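Long-range contacts in AOC_like domain-containing protein (Frankia sp. Cc1.17, PDB 7DVI), which catalyses exo-selective intermolecular Diels-Alder cycloaddition on non-natural substrates, within a family of allene oxide cyclase-like barrels generally assigned isomerase activity: residues I66-E72 with T84-L90; L92-H98 with V119-Y125; G127-E133 with A145-G151. All blocks are in the same frame, centred on the assembly; numbering follows the deposited sequence. Where two conformers were deposited one is given.

How the interactions relate
From the N terminus, interaction 1 closes first, pairing 66-72 with 84-90 across the hairpin of strands 63-76 and 82-92. Interaction 2 follows, bringing 92-98 against 119-125 after the rest of strand 95-104, helix 105-109 and most of strand 114-121. Interaction 3 closes last, pairing 127-133 with 145-151 in the final hairpin. None nests in or crosses another: the three lie in series along one antiparallel, eight-stranded closed barrel. Strand neighbours connect them, with Leu90 N near Ile97 O (2.9 Å) and Gly120 N near Leu128 O (2.9 Å). Interactions 1 and 3 also meet through the salt bridge of Glu88 OE2 with Arg132 NE (2.7 Å).

Interaction 1. Residues I66-E72 with T84-L90; sequences ITIGRYE and TYYSEDL. With EDO (1,2-ethanediol), chain G; EDO (1,2-ethanediol), chain R.
Tyr71 and Tyr86 are paired across two nearly antiparallel strands, 66-72 and 84-90, at a non-hydrogen-bonded position; the strand axes approach to 4.6 Å. The backbone ladder is formed by the hydrogen-bonded pairs Ile68-Asp89, Arg70-Ser87 and Glu72-Tyr85. Five of its six bonds are well formed, whereas Glu72 N to Tyr85 O is weak, its N-H bent well away from the oxygen.

The aromatic contact rests on a methylene group. Tyr71 CB sits over one face of the Tyr86 ring, 3.5 Å from its centroid, a CH-pi contact. The two rings run side by side in the same direction with planes 19° apart, but they are slid so far that they barely overlap. At the edge of the Tyr71 ring lies the Thr84 methyl, and C1 of one ethanediol lies over a face, toward the rim.

Polar side chains meet at Thr67 and Glu88. With OG1 turned anti to the backbone N (chi1 -177°), the Thr67 hydroxyl donates to Glu88 OE1 at 2.8 Å, reaching the anti side of the carboxylate but 32° out of its plane. On the sheet face of Arg70 and Glu72, Arg70 NH1 forms a salt bridge with Glu72 OE1 (3.0 Å), in the guanidinium plane. Water joins NH1 to Tyr85 O, while a second ethanediol, probably from the crystallisation liquor like the first, takes a hydrogen bond from Arg70 NH2 and gives one to Glu72 OE1.

Both strands belong to the closed antiparallel barrel of the allene oxide cyclase-like fold. Strand 49-57 flanks 66-72, and strand 95-104 flanks 84-90. The second oxygen of buried Glu88, OE2, is also satisfied, by a salt bridge to Arg132 and a hydrogen bond from Tyr116; Tyr86 packs edge-to-face on Trp134 and touches helix 105-109.

Interaction 2. Residues L92-H98 with V119-Y125; sequences LRDGIIH and VGLDGVY. With EDO (1,2-ethanediol), chain I; EDO (1,2-ethanediol), chain H.
Tyr125 is gripped by residues of 92-98 over a face, at an edge and at its hydroxyl. Ile97 CD1 stands over the ring centre, 3.6 Å from the centroid and only 3° off the normal, a CH-pi contact; Val124 CG2, from Tyr125's own turn, covers the opposite face. Gly95 lies at the ring edge, with its CA 3.7 Å from Tyr125 CD2. The Tyr125 hydroxyl OH donates to Asp94 OD1 at 2.7 Å on the syn side, with carboxylate and ring planes 88° apart. Placing CG of Asp94 between its backbone N and carbonyl carbon (chi1 60°) turns the carboxylate to the tyrosine. His25 is hydrogen-bonded to Asp94 OD2.

Mid-contact, the register slips by one residue: Leu121 and Asp122 both face Ile96, a classic beta bulge. Leu121 N forms a 3.0 Å bond to Ile96 O, but Asp122 N reaches the same oxygen weakly. At Asp122, the second residue of the bulge, the chain turns a corner and enters a type II' turn to Tyr125. Val124 N then bonds Asp94 O at 2.9 Å, pinning this turn to the type I turn Leu92-Gly95.

The outward side is looser. Leu121, exposed to solvent, rests its CD1 on Ile96 CG2 and His98 CB, both at 4.0 Å, and Asp122 CB touches Ile96 CB no closer than that. Val119, by contrast, is packed against Tyr75 of the second subunit.

Interaction 3. Residues G127-E133 with A145-G151; sequences GLDGRRE and ARISLHG
Glu133 and Arg146 form a hydrogen-bonded pair of the antiparallel strands 129-133 and 145-150. Their side chains lie alongside one another and point the same way. Following Glu133 outward, CB packs 3.8 Å from Arg146 CG, the aliphatic base of the contact. CG stands beside the backbone N (chi1 -72°), and the chain is extended beyond it, bringing CD to 3.7 Å from Arg146 NH2. At the tip OE1 accepts from Arg146 NH2 at 2.9 Å: the oxygen lies nearly in the guanidinium plane, but the donor arrives from above the carboxylate, 44° out of its plane. OE1 also touches Arg146 CD at 3.3 Å. The other oxygen, OE2, offers its anti lone pair to Arg131 NE at 2.7 Å, almost exactly in that guanidinium plane.

Further along the same face, Ser148 OG and His150 NE2 share a hydrogen bond of 2.7 Å. Gly130 suits the close backbone, since Gly130 CA is 3.2 Å from Ser148 O. An apolar contact is made nearer the C terminus, Leu128 CB on Leu149 CB at 4.0 Å, while buried Arg132 is salt-bridged to Glu88 and Glu30. In the second subunit, Lys77 forms salt bridges with Asp129 OD1 and the Gly151 carboxylate, and Tyr75 is hydrogen-bonded to Asp129 OD2.

A salt bridge from Arg146 NH1 to Glu26 OE2 ties this last hairpin of the barrel to strand 22-37, beside backbone bonds such as Ala145 with Ile28. One carboxylate thus bridges two arginines through separate oxygens, which probably keeps Glu133 ionised and offsets the proximity of the two positive charges.

Interaction 1. Residues I66-E72 with T84-L90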
# COMPACT_ATOMS: atom_id res chain seq x y z
N ILE A 66 17.80 4.48 -13.50
CA ILE A 66 17.21 3.18 -13.95
C ILE A 66 16.22 2.70 -12.87
O ILE A 66 16.29 3.12 -11.70
CB ILE A 66 18.28 2.12 -14.27
CG1 ILE A 66 18.95 1.60 -13.00
CG2 ILE A 66 19.30 2.60 -15.31
CD1 ILE A 66 19.53 0.21 -13.12
N THR A 67 15.33 1.79 -13.27
CA THR A 67 14.50 0.99 -12.34
C THR A 67 14.57 -0.47 -12.76
O THR A 67 14.61 -0.81 -13.97
CB THR A 67 13.07 1.52 -12.21
OG1 THR A 67 12.49 0.66 -11.22
CG2 THR A 67 12.28 1.48 -13.49
N ILE A 68 14.64 -1.33 -11.77
CA ILE A 68 14.63 -2.79 -11.92
C ILE A 68 13.49 -3.31 -11.04
O ILE A 68 13.43 -2.92 -9.86
CB ILE A 68 16.00 -3.41 -11.61
CG1 ILE A 68 17.04 -2.99 -12.66
CG2 ILE A 68 15.86 -4.91 -11.52
CD1 ILE A 68 18.39 -3.63 -12.50
N GLY A 69 12.59 -4.11 -11.61
CA GLY A 69 11.39 -4.48 -10.87
C GLY A 69 10.65 -5.68 -11.45
O GLY A 69 11.14 -6.34 -12.41
N ARG A 70 9.56 -6.00 -10.79
CA ARG A 70 8.73 -7.15 -11.25
C ARG A 70 7.28 -6.86 -10.91
O ARG A 70 6.97 -5.90 -10.10
CB ARG A 70 9.32 -8.45 -10.72
CG ARG A 70 9.24 -8.66 -9.21
CD ARG A 70 8.01 -9.40 -8.74
NE ARG A 70 8.20 -10.83 -8.96
CZ ARG A 70 7.30 -11.77 -8.65
NH1 ARG A 70 6.12 -11.42 -8.20
NH2 ARG A 70 7.58 -13.05 -8.84
N TYR A 71 6.38 -7.70 -11.44
CA TYR A 71 4.93 -7.54 -11.19
C TYR A 71 4.24 -8.89 -11.33
O TYR A 71 4.80 -9.80 -11.94
CB TYR A 71 4.37 -6.43 -12.07
CG TYR A 71 4.51 -6.72 -13.53
CD1 TYR A 71 5.70 -6.48 -14.20
CD2 TYR A 71 3.47 -7.31 -14.24
CE1 TYR A 71 5.84 -6.77 -15.55
CE2 TYR A 71 3.58 -7.58 -15.60
CZ TYR A 71 4.78 -7.35 -16.25
OH TYR A 71 4.91 -7.63 -17.57
N GLU A 72 3.08 -9.02 -10.72
CA GLU A 72 2.37 -10.31 -10.60
C GLU A 72 0.89 -10.02 -10.64
O GLU A 72 0.42 -9.13 -9.87
CB GLU A 72 2.73 -11.04 -9.32
CG GLU A 72 2.07 -12.38 -9.20
CD GLU A 72 2.59 -13.27 -8.11
OE1 GLU A 72 3.58 -12.85 -7.42
OE2 GLU A 72 2.09 -14.41 -7.98
N THR A 84 -2.79 -6.18 -9.65
CA THR A 84 -1.42 -6.52 -10.05
C THR A 84 -0.47 -5.87 -9.03
O THR A 84 -0.59 -4.64 -8.80
CB THR A 84 -1.21 -6.04 -11.50
OG1 THR A 84 -2.24 -6.61 -12.33
CG2 THR A 84 0.11 -6.47 -12.07
N TYR A 85 0.47 -6.65 -8.51
CA TYR A 85 1.41 -6.18 -7.47
C TYR A 85 2.78 -5.97 -8.08
O TYR A 85 3.37 -6.95 -8.56
CB TYR A 85 1.46 -7.13 -6.27
CG TYR A 85 2.02 -6.44 -5.04
CD1 TYR A 85 1.18 -5.68 -4.25
CD2 TYR A 85 3.38 -6.46 -4.75
CE1 TYR A 85 1.66 -5.02 -3.14
CE2 TYR A 85 3.87 -5.81 -3.63
CZ TYR A 85 3.01 -5.08 -2.83
OH TYR A 85 3.47 -4.39 -1.75
N TYR A 86 3.25 -4.72 -8.00
CA TYR A 86 4.54 -4.25 -8.53
C TYR A 86 5.51 -4.01 -7.35
O TYR A 86 5.11 -3.53 -6.25
CB TYR A 86 4.37 -2.93 -9.28
CG TYR A 86 3.70 -3.05 -10.61
CD1 TYR A 86 2.31 -3.11 -10.70
CD2 TYR A 86 4.44 -3.06 -11.79
CE1 TYR A 86 1.68 -3.23 -11.92
CE2 TYR A 86 3.80 -3.13 -13.03
CZ TYR A 86 2.43 -3.26 -13.08
OH TYR A 86 1.79 -3.36 -14.29
N SER A 87 6.76 -4.38 -7.57
CA SER A 87 7.90 -4.10 -6.67
C SER A 87 9.11 -3.71 -7.50
O SER A 87 9.47 -4.52 -8.41
CB SER A 87 8.22 -5.29 -5.83
OG SER A 87 8.96 -4.90 -4.71
N GLU A 88 9.75 -2.60 -7.15
CA GLU A 88 10.94 -2.17 -7.89
C GLU A 88 11.90 -1.34 -7.01
O GLU A 88 11.48 -0.75 -6.00
CB GLU A 88 10.53 -1.34 -9.11
CG GLU A 88 9.86 -0.07 -8.79
CD GLU A 88 9.15 0.57 -9.95
OE1 GLU A 88 9.74 0.57 -11.08
OE2 GLU A 88 8.08 1.17 -9.69
N ASP A 89 13.10 -1.20 -7.52
CA ASP A 89 14.14 -0.29 -6.95
C ASP A 89 14.63 0.65 -8.07
O ASP A 89 15.03 0.14 -9.14
CB ASP A 89 15.22 -1.14 -6.33
CG ASP A 89 14.65 -2.04 -5.25
OD1 ASP A 89 14.19 -1.50 -4.25
OD2 ASP A 89 14.64 -3.27 -5.47
N LEU A 90 14.59 1.95 -7.79
CA LEU A 90 15.03 3.04 -8.69
C LEU A 90 16.37 3.58 -8.19
O LEU A 90 16.48 3.88 -6.96
CB LEU A 90 13.94 4.11 -8.72
CG LEU A 90 12.56 3.59 -9.17
CD1 LEU A 90 11.65 3.36 -7.97
CD2 LEU A 90 11.90 4.56 -10.14
C1 EDO G . 6.05 -15.91 -7.02
O1 EDO G . 5.76 -15.23 -8.26
C2 EDO G . 5.07 -15.70 -5.89
O2 EDO G . 4.67 -14.32 -5.61
C1 EDO R . 4.17 -3.73 -16.93
O1 EDO R . 3.11 -3.07 -16.30
C2 EDO R . 5.41 -2.92 -16.89
O2 EDO R . 6.39 -3.32 -17.85
O HOH W 1 4.80 -8.84 -7.35

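Interaction 2. Residues L92-H98 with V119-Y125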
# COMPACT_ATOMS: atom_id res chain seq x y z
N LEU A 92 18.77 6.37 -9.02
CA LEU A 92 18.78 7.68 -9.72
C LEU A 92 20.06 8.48 -9.40
O LEU A 92 20.81 8.11 -8.46
CB LEU A 92 17.53 8.46 -9.33
CG LEU A 92 16.22 7.67 -9.40
CD1 LEU A 92 15.06 8.54 -9.06
CD2 LEU A 92 16.01 7.07 -10.78
N ARG A 93 20.32 9.52 -10.21
CA ARG A 93 21.53 10.38 -10.11
C ARG A 93 21.57 10.97 -8.68
O ARG A 93 22.65 11.01 -8.11
CB ARG A 93 21.58 11.37 -11.30
CG ARG A 93 20.48 12.44 -11.36
CD ARG A 93 20.45 13.27 -12.65
NE ARG A 93 19.38 14.27 -12.68
CZ ARG A 93 18.66 14.59 -13.75
NH1 ARG A 93 17.70 15.48 -13.66
NH2 ARG A 93 18.86 13.97 -14.90
N ASP A 94 20.42 11.31 -8.10
CA ASP A 94 20.31 12.02 -6.80
C ASP A 94 19.90 11.09 -5.63
O ASP A 94 19.75 11.58 -4.51
CB ASP A 94 19.38 13.21 -6.97
CG ASP A 94 17.97 12.85 -7.42
OD1 ASP A 94 17.67 11.64 -7.66
OD2 ASP A 94 17.17 13.77 -7.53
N GLY A 95 19.77 9.77 -5.82
CA GLY A 95 19.48 8.86 -4.70
C GLY A 95 18.75 7.58 -5.14
O GLY A 95 18.76 7.25 -6.34
N ILE A 96 18.31 6.80 -4.15
CA ILE A 96 17.76 5.41 -4.37
C ILE A 96 16.40 5.39 -3.70
O ILE A 96 16.26 5.98 -2.64
CB ILE A 96 18.69 4.32 -3.83
CG1 ILE A 96 20.04 4.33 -4.56
CG2 ILE A 96 18.04 2.92 -3.92
CD1 ILE A 96 21.08 3.41 -3.96
N ILE A 97 15.42 4.74 -4.37
CA ILE A 97 14.00 4.65 -3.94
C ILE A 97 13.54 3.19 -4.07
O ILE A 97 13.88 2.54 -5.10
CB ILE A 97 13.11 5.58 -4.77
CG1 ILE A 97 13.50 7.04 -4.61
CG2 ILE A 97 11.62 5.35 -4.46
CD1 ILE A 97 12.90 7.94 -5.66
N HIS A 98 12.85 2.69 -3.05
CA HIS A 98 12.10 1.42 -3.13
C HIS A 98 10.62 1.75 -3.29
O HIS A 98 10.09 2.55 -2.51
CB HIS A 98 12.36 0.49 -1.94
CG HIS A 98 11.51 -0.73 -2.03
ND1 HIS A 98 11.72 -1.65 -3.01
CD2 HIS A 98 10.38 -1.08 -1.38
CE1 HIS A 98 10.79 -2.59 -2.93
NE2 HIS A 98 9.95 -2.26 -1.93
N VAL A 119 9.48 4.89 -0.89
CA VAL A 119 10.26 5.33 0.30
C VAL A 119 11.69 5.58 -0.16
O VAL A 119 12.28 4.74 -0.89
CB VAL A 119 10.19 4.32 1.46
CG1 VAL A 119 10.70 2.94 1.08
CG2 VAL A 119 10.96 4.84 2.69
N GLY A 120 12.28 6.67 0.32
CA GLY A 120 13.70 6.97 0.06
C GLY A 120 14.60 6.07 0.86
O GLY A 120 14.34 5.89 2.04
N LEU A 121 15.60 5.52 0.20
CA LEU A 121 16.66 4.76 0.85
C LEU A 121 17.96 5.58 0.94
O LEU A 121 18.74 5.29 1.85
CB LEU A 121 16.89 3.47 0.07
CG LEU A 121 15.66 2.57 -0.11
CD1 LEU A 121 16.09 1.32 -0.87
CD2 LEU A 121 15.03 2.23 1.22
N ASP A 122 18.21 6.55 0.07
CA ASP A 122 19.59 7.09 -0.06
C ASP A 122 19.56 8.44 -0.76
O ASP A 122 18.59 8.72 -1.48
CB ASP A 122 20.53 6.11 -0.76
CG ASP A 122 22.00 6.22 -0.37
OD1 ASP A 122 22.31 7.12 0.45
OD2 ASP A 122 22.82 5.43 -0.89
N GLY A 123 20.62 9.24 -0.55
CA GLY A 123 20.73 10.55 -1.21
C GLY A 123 19.57 11.42 -0.84
O GLY A 123 19.15 11.43 0.34
N VAL A 124 19.07 12.21 -1.78
CA VAL A 124 18.10 13.30 -1.41
C VAL A 124 16.80 12.70 -0.85
O VAL A 124 16.04 13.44 -0.20
CB VAL A 124 17.81 14.24 -2.60
CG1 VAL A 124 19.07 14.98 -3.02
CG2 VAL A 124 17.20 13.48 -3.78
N TYR A 125 16.50 11.41 -1.10
CA TYR A 125 15.19 10.80 -0.74
C TYR A 125 15.18 10.27 0.70
O TYR A 125 14.12 9.83 1.22
CB TYR A 125 14.88 9.67 -1.74
CG TYR A 125 14.95 10.13 -3.16
CD1 TYR A 125 13.99 11.00 -3.66
CD2 TYR A 125 15.96 9.73 -4.01
CE1 TYR A 125 14.04 11.47 -4.96
CE2 TYR A 125 16.01 10.19 -5.32
CZ TYR A 125 15.05 11.06 -5.79
OH TYR A 125 15.07 11.52 -7.09
C1 EDO I . 22.69 5.06 -8.35
O1 EDO I . 22.13 5.61 -7.18
C2 EDO I . 23.59 3.92 -8.12
O2 EDO I . 24.09 3.88 -6.81
C1 EDO H . 16.35 17.68 -7.94
O1 EDO H . 16.57 17.88 -9.31
C2 EDO H . 17.42 16.94 -7.25
O2 EDO H . 18.26 16.22 -8.10

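Interaction 3. Residues G127-E133 with A145-G151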
# COMPACT_ATOMS: atom_id res chain seq x y z
N GLY A 127 14.73 9.76 4.37
CA GLY A 127 13.76 10.37 5.29
C GLY A 127 12.55 10.94 4.61
O GLY A 127 11.72 11.59 5.30
N LEU A 128 12.39 10.67 3.32
CA LEU A 128 11.18 11.06 2.58
C LEU A 128 10.38 9.80 2.14
O LEU A 128 11.00 8.77 1.91
CB LEU A 128 11.62 11.75 1.30
CG LEU A 128 12.01 13.22 1.38
CD1 LEU A 128 12.58 13.60 2.70
CD2 LEU A 128 12.88 13.60 0.21
N ASP A 129 9.12 10.00 1.77
CA ASP A 129 8.31 8.93 1.12
C ASP A 129 7.22 9.62 0.30
O ASP A 129 7.09 10.86 0.37
CB ASP A 129 7.80 7.96 2.19
CG ASP A 129 6.71 8.49 3.11
OD1 ASP A 129 6.12 9.55 2.82
OD2 ASP A 129 6.43 7.81 4.10
N GLY A 130 6.46 8.85 -0.50
CA GLY A 130 5.48 9.40 -1.45
C GLY A 130 5.05 8.33 -2.45
O GLY A 130 4.70 7.21 -2.01
N ARG A 131 5.18 8.60 -3.73
CA ARG A 131 4.59 7.77 -4.79
C ARG A 131 5.47 7.80 -6.01
O ARG A 131 6.15 8.82 -6.25
CB ARG A 131 3.20 8.28 -5.14
CG ARG A 131 2.16 7.88 -4.11
CD ARG A 131 0.79 8.36 -4.54
NE ARG A 131 0.36 7.81 -5.83
CZ ARG A 131 -0.26 6.64 -6.01
NH1 ARG A 131 -0.46 5.84 -4.98
NH2 ARG A 131 -0.64 6.26 -7.21
N ARG A 132 5.46 6.66 -6.69
CA ARG A 132 6.07 6.42 -8.01
C ARG A 132 4.84 6.14 -8.88
O ARG A 132 4.02 5.33 -8.49
CB ARG A 132 7.04 5.24 -7.99
CG ARG A 132 7.72 4.96 -9.32
CD ARG A 132 6.89 4.25 -10.38
NE ARG A 132 7.72 3.39 -11.20
CZ ARG A 132 8.16 3.66 -12.41
NH1 ARG A 132 7.85 4.79 -13.01
NH2 ARG A 132 8.92 2.79 -13.02
N GLU A 133 4.71 6.86 -9.98
CA GLU A 133 3.51 6.80 -10.84
C GLU A 133 3.99 6.68 -12.28
O GLU A 133 5.15 7.04 -12.56
CB GLU A 133 2.64 8.04 -10.63
CG GLU A 133 1.91 8.06 -9.32
CD GLU A 133 1.35 9.42 -8.94
OE1 GLU A 133 1.48 10.39 -9.73
OE2 GLU A 133 0.82 9.53 -7.82
N ALA A 145 6.48 8.90 -16.65
CA ALA A 145 6.55 8.61 -15.20
C ALA A 145 6.67 9.92 -14.39
O ALA A 145 6.89 11.03 -14.96
CB ALA A 145 7.66 7.63 -14.96
N ARG A 146 6.33 9.82 -13.12
CA ARG A 146 6.56 10.89 -12.13
C ARG A 146 6.92 10.26 -10.79
O ARG A 146 6.50 9.08 -10.48
CB ARG A 146 5.42 11.90 -12.09
CG ARG A 146 4.12 11.43 -11.46
CD ARG A 146 3.13 12.57 -11.56
NE ARG A 146 3.49 13.72 -10.72
CZ ARG A 146 3.27 13.81 -9.42
NH1 ARG A 146 3.61 14.90 -8.77
NH2 ARG A 146 2.74 12.79 -8.74
N ILE A 147 7.72 11.00 -10.05
CA ILE A 147 8.21 10.63 -8.70
C ILE A 147 7.99 11.83 -7.80
O ILE A 147 8.35 12.96 -8.19
CB ILE A 147 9.67 10.19 -8.79
CG1 ILE A 147 9.82 8.99 -9.71
CG2 ILE A 147 10.24 9.92 -7.41
CD1 ILE A 147 11.21 8.73 -10.12
N SER A 148 7.34 11.61 -6.68
CA SER A 148 6.98 12.69 -5.76
C SER A 148 7.15 12.18 -4.32
O SER A 148 6.39 11.30 -3.91
CB SER A 148 5.60 13.15 -6.12
OG SER A 148 5.19 14.18 -5.27
N LEU A 149 8.20 12.64 -3.62
CA LEU A 149 8.48 12.24 -2.21
C LEU A 149 8.56 13.50 -1.33
O LEU A 149 9.02 14.56 -1.84
CB LEU A 149 9.75 11.41 -2.18
CG LEU A 149 9.59 9.91 -2.45
CD1 LEU A 149 9.47 9.61 -3.94
CD2 LEU A 149 10.75 9.15 -1.89
N HIS A 150 8.18 13.37 -0.06
CA HIS A 150 7.86 14.47 0.89
C HIS A 150 8.31 14.01 2.26
O HIS A 150 8.38 12.77 2.49
CB HIS A 150 6.36 14.85 0.87
CG HIS A 150 5.82 14.98 -0.52
ND1 HIS A 150 5.74 16.21 -1.20
CD2 HIS A 150 5.37 14.04 -1.40
CE1 HIS A 150 5.28 16.01 -2.42
NE2 HIS A 150 5.05 14.68 -2.57
N GLY A 151 8.63 14.97 3.11
CA GLY A 151 9.28 14.73 4.41
C GLY A 151 8.25 14.42 5.48
O GLY A 151 8.62 14.18 6.67
OXT GLY A 151 7.06 14.42 5.12